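Local coordinates for YfkN protein (Bacillus subtilis subsp. subtilis, PDB 3GVE) that belongs to the calcineurin-like phosphoesterase family and holds a manganese and a magnesium ion close together in one two-metal site, at residues L65-P70 and G107-N112; T18-N23 and L59-D64; A231-A236 and G270-I275; I242-S247 and G274-M279. All blocks are in the same frame, centred on the assembly; numbering follows the deposited sequence.

In the fold
Contacts 1 and 2 form the metal-bearing half of the set, with centres about 9 Å apart, both touching the magnesium ion and sharing one water that binds it. Contacts 3 and 4, with centres about 6 Å apart, share Gly274 and Ile275 and meet on one sheet. Contacts 2 and 4 are buried and pack against each other through Asn62 and Val60, while contacts 1 and 3 are only partly buried. Chemistry follows position. Near the metals, carboxylates, imidazoles and backbone N-H groups do the work. In contact 4 it is strand hydrogen bonds and aliphatic branches, and in contact 3 a helix resting on a hairpin turn through methyl groups and one side-chain amide hydrogen bond.

Contact 1 (L65-P70 and G107-N112). With MG (magnesium ion), chain D.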
# COMPACT_ATOMS: atom_id res chain seq x y z
N LEU A 65 -10.51 6.38 6.12
CA LEU A 65 -10.34 7.78 5.71
C LEU A 65 -9.15 8.49 6.37
O LEU A 65 -8.42 9.20 5.70
CB LEU A 65 -11.63 8.54 6.03
CG LEU A 65 -11.56 10.06 5.90
CD1 LEU A 65 -11.41 10.45 4.45
CD2 LEU A 65 -12.84 10.71 6.51
N ILE A 66 -8.98 8.32 7.67
CA ILE A 66 -8.07 9.15 8.43
C ILE A 66 -6.67 8.58 8.63
O ILE A 66 -5.82 9.24 9.22
CB ILE A 66 -8.67 9.51 9.82
CG1 ILE A 66 -8.69 8.27 10.74
CG2 ILE A 66 -10.05 10.13 9.65
CD1 ILE A 66 -9.17 8.57 12.16
N GLN A 67 -6.43 7.38 8.14
CA GLN A 67 -5.17 6.67 8.36
C GLN A 67 -4.65 6.10 7.05
O GLN A 67 -5.42 5.71 6.20
CB GLN A 67 -5.40 5.52 9.34
CG GLN A 67 -4.12 4.83 9.80
CD GLN A 67 -3.57 3.77 8.84
OE1 GLN A 67 -2.40 3.42 8.89
NE2 GLN A 67 -4.42 3.25 7.99
N GLY A 68 -3.34 6.06 6.92
CA GLY A 68 -2.72 5.33 5.82
C GLY A 68 -1.43 5.91 5.27
O GLY A 68 -0.62 5.21 4.70
N ASN A 69 -1.26 7.22 5.42
CA ASN A 69 -0.07 7.90 4.91
C ASN A 69 0.53 8.85 5.95
O ASN A 69 0.02 8.94 7.04
CB ASN A 69 -0.33 8.55 3.54
CG ASN A 69 -1.21 9.80 3.61
OD1 ASN A 69 -1.67 10.30 2.59
ND2 ASN A 69 -1.41 10.31 4.79
N PRO A 70 1.61 9.55 5.63
CA PRO A 70 2.22 10.44 6.63
C PRO A 70 1.37 11.64 7.06
O PRO A 70 1.61 12.16 8.12
CB PRO A 70 3.53 10.87 5.96
CG PRO A 70 3.89 9.69 5.14
CD PRO A 70 2.57 9.22 4.56
N GLY A 107 -14.17 2.80 9.07
CA GLY A 107 -13.51 1.67 8.47
C GLY A 107 -12.59 1.08 9.57
O GLY A 107 -12.45 1.61 10.70
N ASN A 108 -12.02 -0.09 9.26
CA ASN A 108 -11.15 -0.73 10.28
C ASN A 108 -9.99 0.16 10.70
O ASN A 108 -9.55 0.20 11.84
CB ASN A 108 -10.63 -2.12 9.83
CG ASN A 108 -10.16 -2.16 8.37
OD1 ASN A 108 -10.88 -1.87 7.42
ND2 ASN A 108 -8.89 -2.42 8.22
N HIS A 109 -9.43 0.88 9.73
CA HIS A 109 -8.23 1.73 10.01
C HIS A 109 -8.55 2.95 10.89
O HIS A 109 -7.59 3.52 11.43
CB HIS A 109 -7.48 2.08 8.73
CG HIS A 109 -6.74 0.90 8.20
ND1 HIS A 109 -5.59 0.41 8.79
CD2 HIS A 109 -7.04 0.07 7.18
CE1 HIS A 109 -5.18 -0.67 8.13
NE2 HIS A 109 -6.04 -0.89 7.13
N GLU A 110 -9.82 3.31 11.06
CA GLU A 110 -10.18 4.38 11.98
C GLU A 110 -9.83 4.05 13.43
O GLU A 110 -9.74 4.95 14.22
CB GLU A 110 -11.68 4.71 11.85
CG GLU A 110 -12.00 5.93 10.96
CD GLU A 110 -11.74 5.67 9.50
OE1 GLU A 110 -12.12 4.60 9.02
OE2 GLU A 110 -11.16 6.52 8.84
N PHE A 111 -9.63 2.78 13.72
CA PHE A 111 -9.34 2.33 15.08
C PHE A 111 -7.86 2.23 15.40
O PHE A 111 -7.50 1.96 16.52
CB PHE A 111 -10.03 0.98 15.31
CG PHE A 111 -11.53 1.06 15.27
CD1 PHE A 111 -12.24 1.43 16.38
CD2 PHE A 111 -12.21 0.82 14.09
CE1 PHE A 111 -13.62 1.54 16.33
CE2 PHE A 111 -13.57 0.93 14.04
CZ PHE A 111 -14.27 1.29 15.15
N ASN A 112 -7.01 2.42 14.39
CA ASN A 112 -5.56 2.18 14.53
C ASN A 112 -4.88 3.09 15.56
O ASN A 112 -3.86 2.74 16.11
CB ASN A 112 -4.82 2.41 13.19
CG ASN A 112 -5.09 1.36 12.12
OD1 ASN A 112 -4.59 1.52 11.02
ND2 ASN A 112 -5.83 0.31 12.41
MG MG D . -10.82 -1.49 5.38
O HOH W 1 -9.40 -1.80 3.42
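Glu110, last residue of the Gly-Asn-His-Glu signature of calcineurin-like phosphoesterases, grips the start of 65-70 with one carboxylate oxygen. OE2 of Glu110 accepts from Leu65 N at 2.8 Å, through its syn lone pair, and from Ile66 N at 3.1 Å, this second donor arriving nearly end-on to the C-O bond. The other oxygen, Glu110 OE1, takes Gly107 N at 2.7 Å on its anti side and also the backbone N of Asp64. Four N-H groups therefore hold the buried carboxylate, fixing its rotation and tying two loops together. The bend at chi2 (70°) brings the acid between Gly107 N on its own loop and the N-H groups of Leu65 and Ile66. Ile66 flanks it, with CG1 3.6 Å from Glu110 OE2.

The 107-112 loop places the signature at the metals, and 65-70 packs against it. A short 3-10 segment runs through this loop, and in it Asn108 OD1 reaches the magnesium ion at 2.1 Å, alongside Asp64, His216 and His249. Next along, His109 is pinned by Asn112: ND1 donates to Asn112 OD1 at 2.7 Å, nearly straight (172°) and within the ring plane. Gln67 lies obliquely across this imidazole, its amide plane 20° from the ring. Its NE2 comes to 3.2 Å from His109 ND1 at an angle too poor for a hydrogen bond, and its CD lies 3.3 Å from Asn112 OD1. The other ring nitrogen, His109 NE2, is hydrogen-bonded to a citric acid molecule, probably from the crystallisation liquor, which also accepts from Asn108 ND2.

Contact 2 (T18-N23 and L59-D64); sequences TDIHAN and LVDNGD. With MN (manganese (II) ion), chain C; MG (magnesium ion), chain D.
Asp64 meets Asp19 and His21 at the two-metal centre of the calcineurin-like fold, where the Asp-x-His loop after strand 9-17 faces the Gly-Asp loop after strand 57-61. Traced outward, Asp64 CB sits 3.3 Å from Asp19 OD1 and over a face of the His21 ring, near NE2. CG comes close to both ions, and beyond it the two oxygens part in role. OD2 bridges the metals, 2.3 Å from the manganese and 2.4 Å from the magnesium ion, whereas OD1 accepts from the backbone N of His109, a second-shell bond limiting the carboxylate's rotation.

Asp19 OD1, His21 NE2, His251 and two waters complete the manganese shell. Asp19 CG lies anti to its carbonyl carbon (chi1 -66°), which swings OD1 to the ion. The two acids lie side by side and share the manganese, their carboxylate planes 87° apart; the 3.0 Å between Asp19 OD1 and Asp64 OD2 is set by the metal. Asp19 OD2 takes Thr18 OG1 and the backbone N of His249. The second ring nitrogen, His21 ND1, donates to Gln67 O, which helps fix the ring's rotation, and Asp64 O lies over one ring face, 3.7 Å above its plane near the centre.

Backbone bonds join the loops: Asp19 N donates to Gly63 O at 3.0 Å, and His21 N to Asp64 O at 2.8 Å. In an Asx turn, Gly63 N donates to Asp61 OD2 from above the carboxylate plane. One ordered water accepts from Ile20 N and donates both to Gly63 O and to Asp61 OD1, which is also hydrogen-bonded to Thr17 OG1.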
# COMPACT_ATOMS: atom_id res chain seq x y z
N THR A 18 -14.56 6.06 -0.77
CA THR A 18 -14.18 5.01 0.16
C THR A 18 -12.67 4.80 0.16
O THR A 18 -12.02 5.01 -0.84
CB THR A 18 -14.89 3.65 -0.16
OG1 THR A 18 -14.81 2.76 0.97
CG2 THR A 18 -14.28 2.97 -1.40
N ASP A 19 -12.15 4.34 1.29
CA ASP A 19 -10.75 3.95 1.39
C ASP A 19 -9.80 5.03 0.87
O ASP A 19 -8.80 4.76 0.23
CB ASP A 19 -10.52 2.58 0.72
CG ASP A 19 -11.24 1.45 1.44
OD1 ASP A 19 -10.62 0.85 2.35
OD2 ASP A 19 -12.42 1.19 1.11
N ILE A 20 -10.04 6.30 1.25
CA ILE A 20 -9.24 7.46 0.82
C ILE A 20 -7.85 7.38 1.46
O ILE A 20 -6.86 7.78 0.84
CB ILE A 20 -9.99 8.78 1.19
CG1 ILE A 20 -11.17 8.99 0.30
CG2 ILE A 20 -9.05 9.96 1.08
CD1 ILE A 20 -10.97 9.18 -1.02
N HIS A 21 -7.80 6.86 2.67
CA HIS A 21 -6.57 6.55 3.40
C HIS A 21 -5.67 7.79 3.52
O HIS A 21 -4.47 7.74 3.29
CB HIS A 21 -5.85 5.35 2.76
CG HIS A 21 -6.41 4.02 3.16
ND1 HIS A 21 -6.30 3.53 4.44
CD2 HIS A 21 -7.11 3.09 2.46
CE1 HIS A 21 -6.90 2.35 4.51
NE2 HIS A 21 -7.40 2.07 3.33
N ALA A 22 -6.30 8.91 3.87
CA ALA A 22 -5.60 10.18 4.19
C ALA A 22 -4.91 10.83 2.99
O ALA A 22 -4.17 11.78 3.15
CB ALA A 22 -4.61 10.00 5.36
N ASN A 23 -5.20 10.33 1.81
CA ASN A 23 -4.70 10.94 0.57
C ASN A 23 -5.55 12.15 0.16
O ASN A 23 -6.43 12.04 -0.68
CB ASN A 23 -4.61 9.90 -0.55
CG ASN A 23 -3.65 8.76 -0.23
OD1 ASN A 23 -4.05 7.62 -0.06
ND2 ASN A 23 -2.41 9.08 -0.11
N LEU A 59 -23.66 13.36 -0.49
CA LEU A 59 -22.26 12.98 -0.55
C LEU A 59 -21.86 12.26 0.75
O LEU A 59 -22.02 12.77 1.83
CB LEU A 59 -21.40 14.23 -0.77
CG LEU A 59 -19.88 14.05 -0.67
CD1 LEU A 59 -19.35 13.12 -1.77
CD2 LEU A 59 -19.20 15.43 -0.76
N VAL A 60 -21.34 11.06 0.60
CA VAL A 60 -21.01 10.21 1.75
C VAL A 60 -19.62 9.60 1.62
O VAL A 60 -19.14 9.37 0.53
CB VAL A 60 -22.05 9.07 1.94
CG1 VAL A 60 -23.46 9.68 2.12
CG2 VAL A 60 -22.04 8.10 0.77
N ASP A 61 -19.00 9.36 2.76
CA ASP A 61 -17.73 8.64 2.79
C ASP A 61 -17.91 7.30 3.49
O ASP A 61 -18.65 7.20 4.45
CB ASP A 61 -16.66 9.42 3.53
CG ASP A 61 -15.32 8.73 3.46
OD1 ASP A 61 -14.70 8.69 2.38
OD2 ASP A 61 -14.91 8.17 4.48
N ASN A 62 -17.20 6.29 3.00
CA ASN A 62 -17.35 4.93 3.50
C ASN A 62 -16.26 4.39 4.43
O ASN A 62 -16.22 3.20 4.68
CB ASN A 62 -17.54 3.98 2.32
CG ASN A 62 -18.38 2.75 2.68
OD1 ASN A 62 -19.37 2.86 3.40
ND2 ASN A 62 -17.98 1.58 2.16
N GLY A 63 -15.41 5.28 4.96
CA GLY A 63 -14.41 4.87 5.94
C GLY A 63 -13.05 4.50 5.37
O GLY A 63 -12.83 4.58 4.17
N ASP A 64 -12.14 4.08 6.24
CA ASP A 64 -10.69 3.98 5.95
C ASP A 64 -10.23 5.33 5.36
O ASP A 64 -9.65 5.42 4.28
CB ASP A 64 -10.36 2.79 5.03
CG ASP A 64 -10.06 1.53 5.79
OD1 ASP A 64 -10.34 1.50 7.01
OD2 ASP A 64 -9.57 0.57 5.15
MN MN C . -8.69 0.25 3.08
MG MG D . -10.82 -1.49 5.38
O HOH W 2 -12.41 7.10 2.81
O HOH W 1 -9.40 -1.80 3.42
O HOH W 3 -6.89 -0.78 3.95

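Contact 3 (A231-A236 and G270-I275); sequences AVFDLA and GTINGI
Ala236, in helix 232-238, approaches Asn273 with their CA atoms 6.0 Å apart, and Asn273 with Gly274 forms the type I' turn of a tight two-residue hairpin closed by paired bonds between Ile272 and Ile275. The left-handed backbone of Asn273 (phi 51°, psi 38°) tips its side chain toward the helix. With CG trans to the backbone N (chi1 -168°), the amide extends far enough for ND2 to donate to Ala236 O at 2.9 Å. The bond is almost straight; the oxygen lies in the amide plane, although the donor is tilted from the plane of the helix carbonyl.

Ile272 supplies the apolar half, with its two branches sent to different partners. CG2 rests against Ala236 CB at 3.8 Å and the Phe233 ring atom CD1 at 4.0 Å, while the longer branch carries CD1 to within 4.0 Å of Val232 CG1. Both Val232 and Phe233 meet the isoleucine roughly at right angles. From the last residue of the turn, Ile275 CD1 comes up to Ala236 O at 3.8 Å.

The small methyl of Ala236 lets the hairpin come close, 3.6 Å from its CB to Ile272 O. Ala236 also packs on Ile245 of strand 244-247, so the helix rests on the sheet to which the hairpin itself belongs. The chemistry implies a mainly hydrophobic join, directed at the partly exposed turn by one hydrogen bond from a side-chain amide to a carbonyl of the helix.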
# COMPACT_ATOMS: atom_id res chain seq x y z
N ALA A 231 -19.20 -8.72 3.57
CA ALA A 231 -20.57 -9.15 3.76
C ALA A 231 -21.63 -8.48 2.89
O ALA A 231 -22.80 -8.65 3.16
CB ALA A 231 -20.96 -8.99 5.25
N VAL A 232 -21.24 -7.72 1.88
CA VAL A 232 -22.22 -6.99 1.07
C VAL A 232 -23.28 -7.89 0.41
O VAL A 232 -24.44 -7.55 0.37
CB VAL A 232 -21.54 -6.10 0.01
CG1 VAL A 232 -22.59 -5.59 -0.99
CG2 VAL A 232 -20.84 -4.92 0.71
N PHE A 233 -22.87 -9.04 -0.11
CA PHE A 233 -23.84 -9.94 -0.73
C PHE A 233 -24.92 -10.34 0.28
O PHE A 233 -26.08 -10.39 -0.04
CB PHE A 233 -23.14 -11.19 -1.28
CG PHE A 233 -24.07 -12.15 -1.98
CD1 PHE A 233 -24.33 -12.03 -3.34
CD2 PHE A 233 -24.66 -13.17 -1.27
CE1 PHE A 233 -25.19 -12.95 -3.97
CE2 PHE A 233 -25.51 -14.08 -1.91
CZ PHE A 233 -25.77 -13.97 -3.25
N ASP A 234 -24.50 -10.62 1.50
CA ASP A 234 -25.42 -10.99 2.57
C ASP A 234 -26.30 -9.83 3.05
O ASP A 234 -27.47 -10.03 3.32
CB ASP A 234 -24.64 -11.65 3.71
CG ASP A 234 -23.83 -12.84 3.23
OD1 ASP A 234 -24.39 -13.73 2.58
OD2 ASP A 234 -22.64 -12.84 3.45
N LEU A 235 -25.73 -8.64 3.14
CA LEU A 235 -26.54 -7.46 3.39
C LEU A 235 -27.64 -7.30 2.34
O LEU A 235 -28.79 -7.06 2.66
CB LEU A 235 -25.67 -6.21 3.37
CG LEU A 235 -25.03 -5.82 4.68
CD1 LEU A 235 -24.11 -4.62 4.42
CD2 LEU A 235 -26.09 -5.46 5.76
N ALA A 236 -27.27 -7.47 1.08
CA ALA A 236 -28.23 -7.26 0.00
C ALA A 236 -29.32 -8.33 -0.03
O ALA A 236 -30.43 -8.04 -0.44
CB ALA A 236 -27.51 -7.20 -1.35
N GLY A 270 -25.71 -2.16 -12.02
CA GLY A 270 -24.92 -2.05 -10.79
C GLY A 270 -25.70 -2.40 -9.57
O GLY A 270 -25.68 -1.61 -8.59
N THR A 271 -26.38 -3.53 -9.56
CA THR A 271 -27.20 -3.96 -8.41
C THR A 271 -26.89 -5.35 -7.89
O THR A 271 -26.45 -6.20 -8.67
CB THR A 271 -28.75 -3.84 -8.75
OG1 THR A 271 -29.01 -4.70 -9.85
CG2 THR A 271 -29.21 -2.46 -9.05
N ILE A 272 -27.18 -5.58 -6.63
CA ILE A 272 -27.12 -6.91 -6.06
C ILE A 272 -28.47 -7.10 -5.38
O ILE A 272 -28.86 -6.32 -4.53
CB ILE A 272 -25.95 -7.06 -5.04
CG1 ILE A 272 -24.62 -6.63 -5.67
CG2 ILE A 272 -25.89 -8.52 -4.53
CD1 ILE A 272 -23.44 -6.74 -4.72
N ASN A 273 -29.18 -8.15 -5.80
CA ASN A 273 -30.55 -8.40 -5.36
C ASN A 273 -31.42 -7.17 -5.54
O ASN A 273 -32.26 -6.88 -4.72
CB ASN A 273 -30.61 -8.90 -3.91
CG ASN A 273 -31.98 -9.44 -3.54
OD1 ASN A 273 -32.70 -9.95 -4.38
ND2 ASN A 273 -32.33 -9.31 -2.28
N GLY A 274 -31.20 -6.45 -6.64
CA GLY A 274 -32.03 -5.32 -6.99
C GLY A 274 -31.67 -4.02 -6.29
O GLY A 274 -32.31 -3.04 -6.53
N ILE A 275 -30.66 -4.04 -5.44
CA ILE A 275 -30.23 -2.85 -4.71
C ILE A 275 -28.96 -2.31 -5.33
O ILE A 275 -28.04 -3.07 -5.54
CB ILE A 275 -29.95 -3.22 -3.24
CG1 ILE A 275 -31.25 -3.73 -2.58
CG2 ILE A 275 -29.38 -2.04 -2.46
CD1 ILE A 275 -31.05 -4.34 -1.20

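Contact 4 (I242-S247 and G274-M279)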
# COMPACT_ATOMS: atom_id res chain seq x y z
N ILE A 242 -32.97 -1.73 2.94
CA ILE A 242 -31.83 -0.93 2.47
C ILE A 242 -32.06 -0.59 1.01
O ILE A 242 -32.31 -1.46 0.19
CB ILE A 242 -30.51 -1.69 2.60
CG1 ILE A 242 -30.22 -1.99 4.07
CG2 ILE A 242 -29.37 -0.87 1.97
CD1 ILE A 242 -29.00 -2.91 4.33
N ASP A 243 -31.99 0.69 0.70
CA ASP A 243 -32.21 1.17 -0.66
C ASP A 243 -30.96 1.39 -1.50
O ASP A 243 -31.04 1.47 -2.70
CB ASP A 243 -33.03 2.46 -0.62
CG ASP A 243 -34.35 2.25 0.09
OD1 ASP A 243 -35.16 1.44 -0.39
OD2 ASP A 243 -34.56 2.86 1.13
N ALA A 244 -29.81 1.50 -0.84
CA ALA A 244 -28.53 1.73 -1.53
C ALA A 244 -27.41 1.29 -0.61
O ALA A 244 -27.49 1.50 0.58
CB ALA A 244 -28.39 3.21 -1.85
N ILE A 245 -26.37 0.71 -1.21
CA ILE A 245 -25.21 0.25 -0.46
C ILE A 245 -23.92 0.82 -1.05
O ILE A 245 -23.64 0.66 -2.22
CB ILE A 245 -25.11 -1.30 -0.45
CG1 ILE A 245 -26.36 -1.90 0.20
CG2 ILE A 245 -23.85 -1.74 0.29
CD1 ILE A 245 -26.50 -3.44 -0.04
N ILE A 246 -23.15 1.48 -0.20
CA ILE A 246 -21.79 1.85 -0.52
C ILE A 246 -20.88 0.77 0.08
O ILE A 246 -20.99 0.45 1.25
CB ILE A 246 -21.41 3.22 0.07
CG1 ILE A 246 -22.49 4.29 -0.19
CG2 ILE A 246 -20.04 3.67 -0.45
CD1 ILE A 246 -22.94 4.40 -1.62
N SER A 247 -20.00 0.21 -0.75
CA SER A 247 -19.12 -0.85 -0.35
C SER A 247 -17.70 -0.34 -0.48
O SER A 247 -17.41 0.58 -1.20
CB SER A 247 -19.36 -2.08 -1.24
OG SER A 247 -18.49 -3.16 -0.96
N GLY A 274 -31.20 -6.45 -6.64
CA GLY A 274 -32.03 -5.32 -6.99
C GLY A 274 -31.67 -4.02 -6.29
O GLY A 274 -32.31 -3.04 -6.53
N ILE A 275 -30.66 -4.04 -5.44
CA ILE A 275 -30.23 -2.85 -4.71
C ILE A 275 -28.96 -2.31 -5.33
O ILE A 275 -28.04 -3.07 -5.54
CB ILE A 275 -29.95 -3.22 -3.24
CG1 ILE A 275 -31.25 -3.73 -2.58
CG2 ILE A 275 -29.38 -2.04 -2.46
CD1 ILE A 275 -31.05 -4.34 -1.20
N PRO A 276 -28.89 -1.01 -5.62
CA PRO A 276 -27.66 -0.47 -6.20
C PRO A 276 -26.52 -0.51 -5.18
O PRO A 276 -26.71 -0.22 -4.00
CB PRO A 276 -28.03 0.98 -6.55
CG PRO A 276 -29.16 1.32 -5.67
CD PRO A 276 -29.90 0.04 -5.38
N VAL A 277 -25.35 -0.90 -5.68
CA VAL A 277 -24.14 -1.03 -4.89
C VAL A 277 -23.00 -0.42 -5.68
O VAL A 277 -22.89 -0.64 -6.87
CB VAL A 277 -23.80 -2.51 -4.66
CG1 VAL A 277 -22.49 -2.66 -3.87
CG2 VAL A 277 -24.95 -3.22 -3.95
N VAL A 278 -22.15 0.34 -5.00
CA VAL A 278 -20.94 0.84 -5.64
C VAL A 278 -19.73 0.61 -4.74
O VAL A 278 -19.83 0.69 -3.53
CB VAL A 278 -21.06 2.35 -6.04
CG1 VAL A 278 -22.19 2.52 -7.07
CG2 VAL A 278 -21.29 3.23 -4.81
N MSE A 279 -18.60 0.35 -5.37
CA MSE A 279 -17.32 0.23 -4.67
C MSE A 279 -16.29 0.98 -5.51
O MSE A 279 -15.77 0.46 -6.50
CB MSE A 279 -16.89 -1.23 -4.49
CG MSE A 279 -15.53 -1.37 -3.80
SE MSE A 279 -14.83 -3.18 -3.84
CE MSE A 279 -16.10 -4.02 -2.65
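Ile245 and Val277 stand on one face of the sheet formed by strands 244-247 and 275-279, and Ile246 and Val278 on the other. On the first face Ile245 CB meets Val277 CG2 at 4.0 Å, and helix 232-238 lies over them through Ala236 and Val232. On the second, Ile246 and Val278 run side by side, joined by CD1 and CG2 at 3.8 Å; the Val278 branch used is the one set between its backbone N and carbonyl carbon (chi1 of CG1 -63°). Ile290 of strand 286-297 touches Val278 there, and Asn62 touches Ile246. At the start of the pair, on the Ile246 and Val278 face, the Pro276 ring turns CD to Asp243 O, 3.2 Å away, with its CG near Ala244 CB. Ile275 CG2 meets Ile245 CD1 at 4.0 Å, the two side chains crossing obliquely.

The backbones run parallel, with axes 4.8 Å apart and 16° between their directions. Three bonds alternate between the chains: Ile245 N to Pro276 O at 3.0 Å, Val278 N to Ile245 O at 3.2 Å, and Ser247 N to Val278 O at 2.8 Å. Because proline has no N-H, Pro276 enters this pattern as an acceptor alone. Carbon donors add to it, for Val277 CA also faces Ile245 O. On its other side strand 244-247 pairs with strand 210-215, again parallel.

Parallel strands with a helix on one face and a second sheet on the other fit the layered core of calcineurin-like phosphoesterases, in which strand 244-247 leads directly to the metal ligands His249 and His251.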